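Local coordinates for 3,5-epimerase/4-reductase (Arabidopsis thaliana, PDB 4QQR), which converts dTDP-4-dehydro-6-deoxyglucose to dTDP-L-rhamnose, epimerising the sugar at C3' and C5' and then reducing it with NADPH, at residues S12-K20 and C32-G42; I56-A67 and I100-Y111. All blocks are in the same frame, centred on the assembly; numbering follows the deposited sequence.

In the fold
Both contacts belong to the parallel sheet of the Rossmann fold, and they adjoin through its middle: strands 14-18 and 63-66 are neighbours, with Phe15 against Phe65. Contact 1 joins strand 14-18 to the outermost strand, 38-41, and is only partly buried; aromatic rings dominate it, with tyrosines, threonines and a lysine toward the surface. Contact 2 pairs strand 63-66 with strand 107-113 further inside and is mostly buried, its strand side chains largely aliphatic or aromatic apart from two asparagines; charges appear where helices 49-59 and 80-103 end. Helix 200-212 packs on both contacts, and the carboxyl ends of strands 14-18 and 63-66 lead toward residues that probably bind NADPH; Tyr111 of strand 107-113 is another.

Contact 1: S12-K20 and C32-G42; sequences SFNFLIYGK and CEAQGITYTYG
Phe15 and Ile37 pack within the beta-alpha-beta unit that opens this Rossmann fold, Ile37 leading out of helix 23-34 into the edge strand 38-41, parallel to strand 14-18. Ile37 CG2 sits over the centre of the Phe15 ring, 9° off its normal, in a CH-pi contact, while its other branch reaches the rim, with CD1 3.9 Å from Phe15 CE2. From helix 23-34, Cys32 SG approaches the same ring obliquely, 3.7 Å from Phe15 CD2. Further along the same face of the sheet, which carries Phe15, Ile17, Tyr39 and Tyr41, Ile17 CD1 touches Tyr39 CD2 at 3.9 Å. Ile17 CG2 lies alongside Tyr41, the two side chains pointing the same way.

The Tyr41 ring is sandwiched. Over one face comes Lys20 CB, whose chain crosses the tyrosine at about a right angle; a bend at chi3 (-54°) turns the lysine chain back, and Lys20 CE also reaches Tyr41 CD2. Tyr39 CE2 covers the opposite face, nearer the rim. The hydroxyl of Tyr41 bonds Gly25 O, tying the edge strand to the first turn of helix 23-34, next to Trp23 and Ile24, which probably bind NADPH. Tyr39 OH instead donates to Glu33 OE2 at 2.7 Å, coming from above the carboxylate plane.

On the other face of the sheet, Leu16, Asn14, Thr38 and Thr40 project toward the side where helix 49-59 packs on Leu16. The backbones exchange four hydrogen bonds: Phe15 and Ile17 each donate and accept, N to Thr38 O and Thr40 O, O from Thr40 N and Gly42 N. At the far end the Tyr18 ring, its hydroxyl bonded to Asp55, is faced by the Gly42 backbone, with Gly42 CA 3.5 Å from Tyr18 CE2.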
loop_
_atom_site.group_PDB
_atom_site.type_symbol
_atom_site.label_atom_id
_atom_site.label_comp_id
_atom_site.label_asym_id
_atom_site.label_seq_id
_atom_site.Cartn_x
_atom_site.Cartn_y
_atom_site.Cartn_z
ATOM N N SER A 12 10.443 -30.762 15.575
ATOM C CA SER A 12 11.295 -29.903 14.748
ATOM C C SER A 12 10.476 -28.767 14.130
ATOM O O SER A 12 10.719 -27.590 14.418
ATOM C CB SER A 12 12.003 -30.721 13.646
ATOM O OG SER A 12 13.025 -29.974 12.991
ATOM N N PHE A 13 9.506 -29.134 13.290
ATOM C CA PHE A 13 8.666 -28.171 12.579
ATOM C C PHE A 13 7.257 -28.035 13.171
ATOM O O PHE A 13 6.707 -28.995 13.711
ATOM C CB PHE A 13 8.576 -28.543 11.096
ATOM C CG PHE A 13 9.884 -28.414 10.363
ATOM C CD1 PHE A 13 10.548 -27.195 10.317
ATOM C CD2 PHE A 13 10.455 -29.516 9.714
ATOM C CE1 PHE A 13 11.763 -27.067 9.637
ATOM C CE2 PHE A 13 11.670 -29.399 9.037
ATOM C CZ PHE A 13 12.327 -28.172 8.996
ATOM N N ASN A 14 6.676 -26.841 13.045
ATOM C CA ASN A 14 5.361 -26.532 13.591
ATOM C C ASN A 14 4.799 -25.349 12.844
ATOM O O ASN A 14 5.251 -24.224 13.043
ATOM C CB ASN A 14 5.474 -26.177 15.082
ATOM C CG ASN A 14 4.118 -25.940 15.742
ATOM O OD1 ASN A 14 3.066 -26.128 15.126
ATOM N ND2 ASN A 14 4.141 -25.540 17.011
ATOM N N PHE A 15 3.810 -25.576 11.989
ATOM C CA PHE A 15 3.374 -24.503 11.094
ATOM C C PHE A 15 2.120 -23.812 11.558
ATOM O O PHE A 15 1.130 -24.464 11.909
ATOM C CB PHE A 15 3.164 -25.000 9.667
ATOM C CG PHE A 15 4.407 -25.540 9.013
ATOM C CD1 PHE A 15 5.653 -25.357 9.586
ATOM C CD2 PHE A 15 4.324 -26.224 7.816
ATOM C CE1 PHE A 15 6.792 -25.849 8.978
ATOM C CE2 PHE A 15 5.459 -26.717 7.202
ATOM C CZ PHE A 15 6.695 -26.532 7.780
ATOM N N LEU A 16 2.171 -22.482 11.562
ATOM C CA LEU A 16 0.974 -21.678 11.737
ATOM C C LEU A 16 0.484 -21.309 10.339
ATOM O O LEU A 16 1.240 -20.776 9.531
ATOM C CB LEU A 16 1.257 -20.433 12.584
ATOM C CG LEU A 16 0.074 -19.490 12.860
ATOM C CD1 LEU A 16 -1.063 -20.213 13.582
ATOM C CD2 LEU A 16 0.520 -18.251 13.656
ATOM N N ILE A 17 -0.769 -21.633 10.040
ATOM C CA ILE A 17 -1.320 -21.379 8.717
ATOM C C ILE A 17 -2.529 -20.454 8.803
ATOM O O ILE A 17 -3.389 -20.625 9.662
ATOM C CB ILE A 17 -1.699 -22.697 8.013
ATOM C CG1 ILE A 17 -0.460 -23.599 7.890
ATOM C CG2 ILE A 17 -2.309 -22.416 6.651
ATOM C CD1 ILE A 17 -0.758 -25.030 7.438
ATOM N N TYR A 18 -2.585 -19.461 7.924
ATOM C CA TYR A 18 -3.748 -18.580 7.860
ATOM C C TYR A 18 -4.558 -18.822 6.596
ATOM O O TYR A 18 -4.001 -18.935 5.509
ATOM C CB TYR A 18 -3.349 -17.102 8.032
ATOM C CG TYR A 18 -3.036 -16.783 9.477
ATOM C CD1 TYR A 18 -1.738 -16.893 9.967
ATOM C CD2 TYR A 18 -4.046 -16.431 10.366
ATOM C CE1 TYR A 18 -1.448 -16.630 11.297
ATOM C CE2 TYR A 18 -3.770 -16.174 11.700
ATOM C CZ TYR A 18 -2.468 -16.270 12.158
ATOM O OH TYR A 18 -2.183 -16.010 13.477
ATOM N N GLY A 19 -5.872 -18.953 6.765
ATOM C CA GLY A 19 -6.783 -19.225 5.665
ATOM C C GLY A 19 -7.267 -20.661 5.526
ATOM O O GLY A 19 -7.149 -21.234 4.442
ATOM N N LYS A 20 -7.823 -21.258 6.583
ATOM C CA LYS A 20 -8.401 -22.608 6.441
ATOM C C LYS A 20 -9.614 -22.587 5.507
ATOM O O LYS A 20 -9.877 -23.539 4.768
ATOM C CB LYS A 20 -8.754 -23.250 7.796
ATOM C CG LYS A 20 -9.976 -22.693 8.534
ATOM C CD LYS A 20 -10.310 -23.531 9.782
ATOM C CE LYS A 20 -10.464 -25.015 9.423
ATOM N NZ LYS A 20 -10.834 -25.913 10.575
ATOM N N CYS A 32 0.365 -31.149 5.521
ATOM C CA CYS A 32 0.980 -31.280 6.827
ATOM C C CYS A 32 0.509 -32.566 7.499
ATOM O O CYS A 32 1.296 -33.240 8.168
ATOM C CB CYS A 32 0.639 -30.074 7.703
ATOM S SG CYS A 32 1.467 -28.527 7.239
ATOM N N GLU A 33 -0.772 -32.896 7.334
ATOM C CA GLU A 33 -1.282 -34.170 7.845
ATOM C C GLU A 33 -0.516 -35.304 7.189
ATOM O O GLU A 33 0.043 -36.162 7.869
ATOM C CB GLU A 33 -2.785 -34.340 7.590
ATOM C CG GLU A 33 -3.673 -33.705 8.641
ATOM C CD GLU A 33 -5.062 -33.354 8.109
ATOM O OE1 GLU A 33 -5.454 -33.870 7.030
ATOM O OE2 GLU A 33 -5.759 -32.549 8.770
ATOM N N ALA A 34 -0.473 -35.275 5.861
ATOM C CA ALA A 34 0.093 -36.370 5.089
ATOM C C ALA A 34 1.587 -36.532 5.329
ATOM O O ALA A 34 2.113 -37.643 5.210
ATOM C CB ALA A 34 -0.201 -36.193 3.609
ATOM N N GLN A 35 2.266 -35.436 5.676
ATOM C CA GLN A 35 3.719 -35.480 5.909
ATOM C C GLN A 35 4.087 -35.579 7.388
ATOM O O GLN A 35 5.269 -35.544 7.734
ATOM C CB GLN A 35 4.414 -34.235 5.352
ATOM C CG GLN A 35 4.606 -34.180 3.856
ATOM C CD GLN A 35 5.534 -33.027 3.466
ATOM O OE1 GLN A 35 6.573 -32.812 4.098
ATOM N NE2 GLN A 35 5.151 -32.267 2.441
ATOM N N GLY A 36 3.088 -35.658 8.260
ATOM C CA GLY A 36 3.350 -35.715 9.685
ATOM C C GLY A 36 3.906 -34.428 10.288
ATOM O O GLY A 36 4.688 -34.473 11.240
ATOM N N ILE A 37 3.506 -33.280 9.749
ATOM C CA ILE A 37 3.925 -32.010 10.319
ATOM C C ILE A 37 2.831 -31.403 11.202
ATOM O O ILE A 37 1.675 -31.234 10.780
ATOM C CB ILE A 37 4.299 -30.976 9.232
ATOM C CG1 ILE A 37 5.344 -31.544 8.273
ATOM C CG2 ILE A 37 4.778 -29.657 9.869
ATOM C CD1 ILE A 37 5.763 -30.559 7.198
ATOM N N THR A 38 3.207 -31.057 12.423
ATOM C CA THR A 38 2.300 -30.349 13.303
ATOM C C THR A 38 1.957 -28.974 12.720
ATOM O O THR A 38 2.844 -28.154 12.466
ATOM C CB THR A 38 2.926 -30.191 14.688
ATOM O OG1 THR A 38 3.156 -31.495 15.242
ATOM C CG2 THR A 38 2.028 -29.367 15.608
ATOM N N TYR A 39 0.672 -28.727 12.495
ATOM C CA TYR A 39 0.247 -27.436 11.977
ATOM C C TYR A 39 -0.985 -26.967 12.719
ATOM O O TYR A 39 -1.708 -27.773 13.283
ATOM C CB TYR A 39 -0.091 -27.547 10.500
ATOM C CG TYR A 39 -1.422 -28.217 10.266
ATOM C CD1 TYR A 39 -1.558 -29.596 10.398
ATOM C CD2 TYR A 39 -2.546 -27.474 9.917
ATOM C CE1 TYR A 39 -2.784 -30.218 10.193
ATOM C CE2 TYR A 39 -3.765 -28.080 9.707
ATOM C CZ TYR A 39 -3.879 -29.449 9.849
ATOM O OH TYR A 39 -5.089 -30.059 9.638
ATOM N N THR A 40 -1.246 -25.668 12.694
ATOM C CA THR A 40 -2.463 -25.138 13.303
ATOM C C THR A 40 -2.982 -23.990 12.450
ATOM O O THR A 40 -2.197 -23.235 11.890
ATOM C CB THR A 40 -2.210 -24.682 14.755
ATOM O OG1 THR A 40 -1.714 -25.788 15.521
ATOM C CG2 THR A 40 -3.481 -24.146 15.405
ATOM N N TYR A 41 -4.299 -23.882 12.309
ATOM C CA TYR A 41 -4.901 -22.751 11.608
ATOM C C TYR A 41 -5.084 -21.614 12.598
ATOM O O TYR A 41 -5.526 -21.835 13.724
ATOM C CB TYR A 41 -6.252 -23.128 10.986
ATOM C CG TYR A 41 -6.176 -24.077 9.797
ATOM C CD1 TYR A 41 -5.425 -23.756 8.673
ATOM C CD2 TYR A 41 -6.883 -25.279 9.791
ATOM C CE1 TYR A 41 -5.360 -24.613 7.581
ATOM C CE2 TYR A 41 -6.829 -26.145 8.701
ATOM C CZ TYR A 41 -6.059 -25.802 7.595
ATOM O OH TYR A 41 -5.990 -26.645 6.500
ATOM N N GLY A 42 -4.738 -20.398 12.189
ATOM C CA GLY A 42 -4.823 -19.256 13.084
ATOM C C GLY A 42 -6.238 -18.776 13.341
ATOM O O GLY A 42 -6.984 -18.469 12.404
#

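Contact 2: I56-A67 and I100-Y111; sequences IESVKPSHVFNA and ICREKGLVLINY
Ile109 O accepts the N-H of Asn66 at 2.8 Å, an almost straight bond (168°), and the CA-H of Phe65 also points to it. With Val64 N to Val107 O, Ile109 N to Val64 O and a longer bond from Tyr111 N to Asn66 O, this knits strands 63-66 and 107-111 in parallel within the Rossmann sheet. A water extends the pairing, donating to Ser62 O and accepting from Val107 N.

Phe65 and Ile109 lie side by side on the face covered by helix 200-212; Ile109 CG1, anti to its carbonyl carbon (chi1 -58°), rests over the phenyl ring, 3.7 Å from Phe65 CE2. Tyr111 OH, bonded to Ser207, and CE2 come to the edge of that ring, OH 3.6 Å from Phe65 CD2. On the other face Val64 packs with both methyls: CG1 on Leu108 CD1, CG2 on Cys101 SG at 3.8 Å. Ahead of the strands, Ile56 CG2 and Leu106 CD2 meet tip to tip at 3.6 Å, and Lys104 crosses Glu57 in a long salt bridge.

The apolar packing and backbone bonds thus hold the two strands, while Ser207 may help to fix the ring of Tyr111, a probable NADPH-binding residue.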
loop_
_atom_site.group_PDB
_atom_site.type_symbol
_atom_site.label_atom_id
_atom_site.label_comp_id
_atom_site.label_asym_id
_atom_site.label_seq_id
_atom_site.Cartn_x
_atom_site.Cartn_y
_atom_site.Cartn_z
ATOM N N ILE A 56 0.739 -16.603 17.870
ATOM C CA ILE A 56 2.158 -16.961 17.827
ATOM C C ILE A 56 2.617 -17.511 19.174
ATOM O O ILE A 56 3.414 -18.448 19.241
ATOM C CB ILE A 56 3.071 -15.783 17.434
ATOM C CG1 ILE A 56 2.578 -15.097 16.152
ATOM C CG2 ILE A 56 4.520 -16.246 17.319
ATOM C CD1 ILE A 56 2.877 -15.819 14.902
ATOM N N GLU A 57 2.097 -16.943 20.256
ATOM C CA GLU A 57 2.473 -17.424 21.584
ATOM C C GLU A 57 1.786 -18.743 21.955
ATOM O O GLU A 57 2.397 -19.630 22.561
ATOM C CB GLU A 57 2.243 -16.340 22.633
ATOM C CG GLU A 57 2.893 -15.014 22.244
ATOM C CD GLU A 57 3.411 -14.235 23.436
ATOM O OE1 GLU A 57 4.327 -14.751 24.119
ATOM O OE2 GLU A 57 2.910 -13.110 23.681
ATOM N N SER A 58 0.523 -18.869 21.563
ATOM C CA SER A 58 -0.239 -20.094 21.775
ATOM C C SER A 58 0.324 -21.289 20.985
ATOM O O SER A 58 0.448 -22.388 21.531
ATOM C CB SER A 58 -1.712 -19.854 21.434
ATOM O OG SER A 58 -2.473 -21.037 21.571
ATOM N N VAL A 59 0.674 -21.073 19.714
ATOM C CA VAL A 59 1.158 -22.149 18.828
ATOM C C VAL A 59 2.672 -22.360 18.910
ATOM O O VAL A 59 3.171 -23.469 18.667
ATOM C CB VAL A 59 0.771 -21.878 17.359
ATOM C CG1 VAL A 59 1.246 -23.003 16.429
ATOM C CG2 VAL A 59 -0.724 -21.710 17.241
ATOM N N LYS A 60 3.388 -21.294 19.260
ATOM C CA LYS A 60 4.846 -21.295 19.245
ATOM C C LYS A 60 5.378 -21.898 17.940
ATOM O O LYS A 60 6.162 -22.859 17.962
ATOM C CB LYS A 60 5.385 -22.054 20.462
ATOM C CG LYS A 60 4.949 -21.478 21.800
ATOM C CD LYS A 60 4.800 -22.579 22.863
ATOM C CE LYS A 60 3.636 -22.278 23.826
ATOM N NZ LYS A 60 4.066 -22.200 25.246
ATOM N N PRO A 61 4.952 -21.338 16.796
ATOM C CA PRO A 61 5.241 -21.974 15.501
ATOM C C PRO A 61 6.705 -21.843 15.125
ATOM O O PRO A 61 7.373 -20.951 15.631
ATOM C CB PRO A 61 4.400 -21.156 14.517
ATOM C CG PRO A 61 4.397 -19.776 15.135
ATOM C CD PRO A 61 4.346 -20.005 16.631
ATOM N N SER A 62 7.196 -22.723 14.267
ATOM C CA SER A 62 8.542 -22.591 13.743
ATOM C C SER A 62 8.524 -21.746 12.463
ATOM O O SER A 62 9.525 -21.092 12.119
ATOM C CB SER A 62 9.150 -23.969 13.455
ATOM O OG SER A 62 8.456 -24.622 12.408
ATOM N N HIS A 63 7.395 -21.789 11.748
ATOM C CA HIS A 63 7.203 -21.028 10.508
ATOM C C HIS A 63 5.719 -20.663 10.397
ATOM O O HIS A 63 4.881 -21.267 11.073
ATOM C CB HIS A 63 7.615 -21.831 9.257
ATOM C CG HIS A 63 8.994 -22.431 9.313
ATOM N ND1 HIS A 63 9.344 -23.436 10.195
ATOM C CD2 HIS A 63 10.096 -22.197 8.559
ATOM C CE1 HIS A 63 10.607 -23.768 10.002
ATOM N NE2 HIS A 63 11.087 -23.034 9.013
ATOM N N VAL A 64 5.401 -19.692 9.535
ATOM C CA VAL A 64 4.037 -19.165 9.377
ATOM C C VAL A 64 3.665 -19.115 7.897
ATOM O O VAL A 64 4.478 -18.762 7.067
ATOM C CB VAL A 64 3.888 -17.725 9.988
ATOM C CG1 VAL A 64 2.512 -17.110 9.666
ATOM C CG2 VAL A 64 4.137 -17.724 11.485
ATOM N N PHE A 65 2.429 -19.469 7.573
ATOM C CA PHE A 65 1.970 -19.494 6.187
ATOM C C PHE A 65 0.760 -18.596 6.021
ATOM O O PHE A 65 -0.237 -18.753 6.717
ATOM C CB PHE A 65 1.612 -20.918 5.775
ATOM C CG PHE A 65 2.800 -21.810 5.611
ATOM C CD1 PHE A 65 3.472 -22.301 6.724
ATOM C CD2 PHE A 65 3.243 -22.173 4.339
ATOM C CE1 PHE A 65 4.580 -23.119 6.579
ATOM C CE2 PHE A 65 4.355 -23.001 4.178
ATOM C CZ PHE A 65 5.021 -23.479 5.300
ATOM N N ASN A 66 0.856 -17.645 5.109
ATOM C CA ASN A 66 -0.260 -16.752 4.839
ATOM C C ASN A 66 -1.000 -17.124 3.544
ATOM O O ASN A 66 -0.596 -16.748 2.438
ATOM C CB ASN A 66 0.223 -15.299 4.788
ATOM C CG ASN A 66 -0.842 -14.350 4.259
ATOM O OD1 ASN A 66 -2.038 -14.555 4.480
ATOM N ND2 ASN A 66 -0.412 -13.312 3.551
ATOM N N ALA A 67 -2.090 -17.861 3.681
ATOM C CA ALA A 67 -2.905 -18.186 2.524
ATOM C C ALA A 67 -4.223 -17.432 2.635
ATOM O O ALA A 67 -5.174 -17.735 1.931
ATOM C CB ALA A 67 -3.134 -19.672 2.442
ATOM N N ILE A 100 4.895 -8.659 12.758
ATOM C CA ILE A 100 4.944 -9.512 13.929
ATOM C C ILE A 100 5.886 -10.710 13.710
ATOM O O ILE A 100 6.675 -11.061 14.596
ATOM C CB ILE A 100 3.511 -9.956 14.313
ATOM C CG1 ILE A 100 2.682 -8.743 14.754
ATOM C CG2 ILE A 100 3.526 -11.029 15.398
ATOM C CD1 ILE A 100 1.202 -9.040 14.939
ATOM N N CYS A 101 5.823 -11.324 12.527
ATOM C CA CYS A 101 6.736 -12.410 12.220
ATOM C C CYS A 101 8.194 -11.910 12.178
ATOM O O CYS A 101 9.107 -12.584 12.664
ATOM C CB CYS A 101 6.356 -13.105 10.911
ATOM S SG CYS A 101 4.771 -13.997 10.931
ATOM N N ARG A 102 8.408 -10.729 11.605
ATOM C CA ARG A 102 9.752 -10.195 11.491
ATOM C C ARG A 102 10.338 -9.924 12.873
ATOM O O ARG A 102 11.450 -10.361 13.175
ATOM C CB ARG A 102 9.758 -8.922 10.646
ATOM C CG ARG A 102 11.142 -8.383 10.426
ATOM C CD ARG A 102 11.097 -7.001 9.830
ATOM N NE ARG A 102 12.404 -6.351 9.903
ATOM C CZ ARG A 102 12.781 -5.550 10.893
ATOM N NH1 ARG A 102 11.948 -5.286 11.889
ATOM N NH2 ARG A 102 13.986 -5.007 10.880
ATOM N N GLU A 103 9.577 -9.219 13.712
ATOM C CA GLU A 103 9.971 -9.006 15.092
ATOM C C GLU A 103 10.352 -10.325 15.781
ATOM O O GLU A 103 11.351 -10.384 16.502
ATOM C CB GLU A 103 8.862 -8.298 15.867
ATOM C CG GLU A 103 9.360 -7.499 17.102
ATOM C CD GLU A 103 9.273 -8.279 18.430
ATOM O OE1 GLU A 103 8.609 -9.353 18.468
ATOM O OE2 GLU A 103 9.866 -7.808 19.441
ATOM N N LYS A 104 9.583 -11.389 15.531
ATOM C CA LYS A 104 9.810 -12.657 16.224
ATOM C C LYS A 104 10.813 -13.586 15.542
ATOM O O LYS A 104 11.039 -14.707 16.007
ATOM C CB LYS A 104 8.486 -13.381 16.514
ATOM C CG LYS A 104 7.592 -12.621 17.480
ATOM C CD LYS A 104 6.822 -13.557 18.393
ATOM C CE LYS A 104 6.176 -12.811 19.577
ATOM N NZ LYS A 104 5.517 -13.753 20.547
ATOM N N GLY A 105 11.422 -13.116 14.456
ATOM C CA GLY A 105 12.379 -13.926 13.722
ATOM C C GLY A 105 11.742 -15.011 12.866
ATOM O O GLY A 105 12.432 -15.843 12.290
ATOM N N LEU A 106 10.419 -14.990 12.772
ATOM C CA LEU A 106 9.666 -16.037 12.072
ATOM C C LEU A 106 9.578 -15.805 10.554
ATOM O O LEU A 106 9.205 -14.707 10.086
ATOM C CB LEU A 106 8.254 -16.166 12.667
ATOM C CG LEU A 106 7.825 -17.259 13.675
ATOM C CD1 LEU A 106 8.950 -18.229 14.057
ATOM C CD2 LEU A 106 7.151 -16.646 14.928
ATOM N N VAL A 107 9.924 -16.850 9.796
ATOM C CA VAL A 107 9.715 -16.875 8.343
ATOM C C VAL A 107 8.228 -16.992 7.987
ATOM O O VAL A 107 7.473 -17.783 8.554
ATOM C CB VAL A 107 10.488 -18.009 7.666
ATOM C CG1 VAL A 107 10.154 -18.062 6.181
ATOM C CG2 VAL A 107 11.999 -17.825 7.872
ATOM N N LEU A 108 7.814 -16.161 7.049
ATOM C CA LEU A 108 6.437 -16.092 6.635
ATOM C C LEU A 108 6.375 -16.410 5.145
ATOM O O LEU A 108 6.954 -15.713 4.316
ATOM C CB LEU A 108 5.915 -14.683 6.902
ATOM C CG LEU A 108 4.654 -14.285 6.156
ATOM C CD1 LEU A 108 3.532 -15.207 6.590
ATOM C CD2 LEU A 108 4.340 -12.848 6.456
ATOM N N ILE A 109 5.682 -17.487 4.815
ATOM C CA ILE A 109 5.432 -17.843 3.428
ATOM C C ILE A 109 4.160 -17.151 2.985
ATOM O O ILE A 109 3.064 -17.518 3.408
ATOM C CB ILE A 109 5.257 -19.343 3.273
ATOM C CG1 ILE A 109 6.511 -20.068 3.781
ATOM C CG2 ILE A 109 4.957 -19.681 1.827
ATOM C CD1 ILE A 109 7.794 -19.775 2.982
ATOM N N ASN A 110 4.312 -16.137 2.144
ATOM C CA ASN A 110 3.178 -15.360 1.654
ATOM C C ASN A 110 2.774 -15.749 0.210
ATOM O O ASN A 110 3.468 -15.431 -0.755
ATOM C CB ASN A 110 3.501 -13.866 1.800
ATOM C CG ASN A 110 2.406 -12.965 1.277
ATOM O OD1 ASN A 110 1.279 -12.993 1.762
ATOM N ND2 ASN A 110 2.751 -12.114 0.315
ATOM N N TYR A 111 1.666 -16.473 0.091
ATOM C CA TYR A 111 1.068 -16.811 -1.188
ATOM C C TYR A 111 0.432 -15.574 -1.799
ATOM O O TYR A 111 -0.372 -14.897 -1.170
ATOM C CB TYR A 111 0.032 -17.921 -0.990
ATOM C CG TYR A 111 0.671 -19.198 -0.496
ATOM C CD1 TYR A 111 1.322 -20.066 -1.376
ATOM C CD2 TYR A 111 0.693 -19.506 0.854
ATOM C CE1 TYR A 111 1.930 -21.209 -0.926
ATOM C CE2 TYR A 111 1.305 -20.651 1.313
ATOM C CZ TYR A 111 1.918 -21.499 0.422
ATOM O OH TYR A 111 2.516 -22.642 0.890
HETATM O O HOH W 1 11.339 -19.239 10.995
#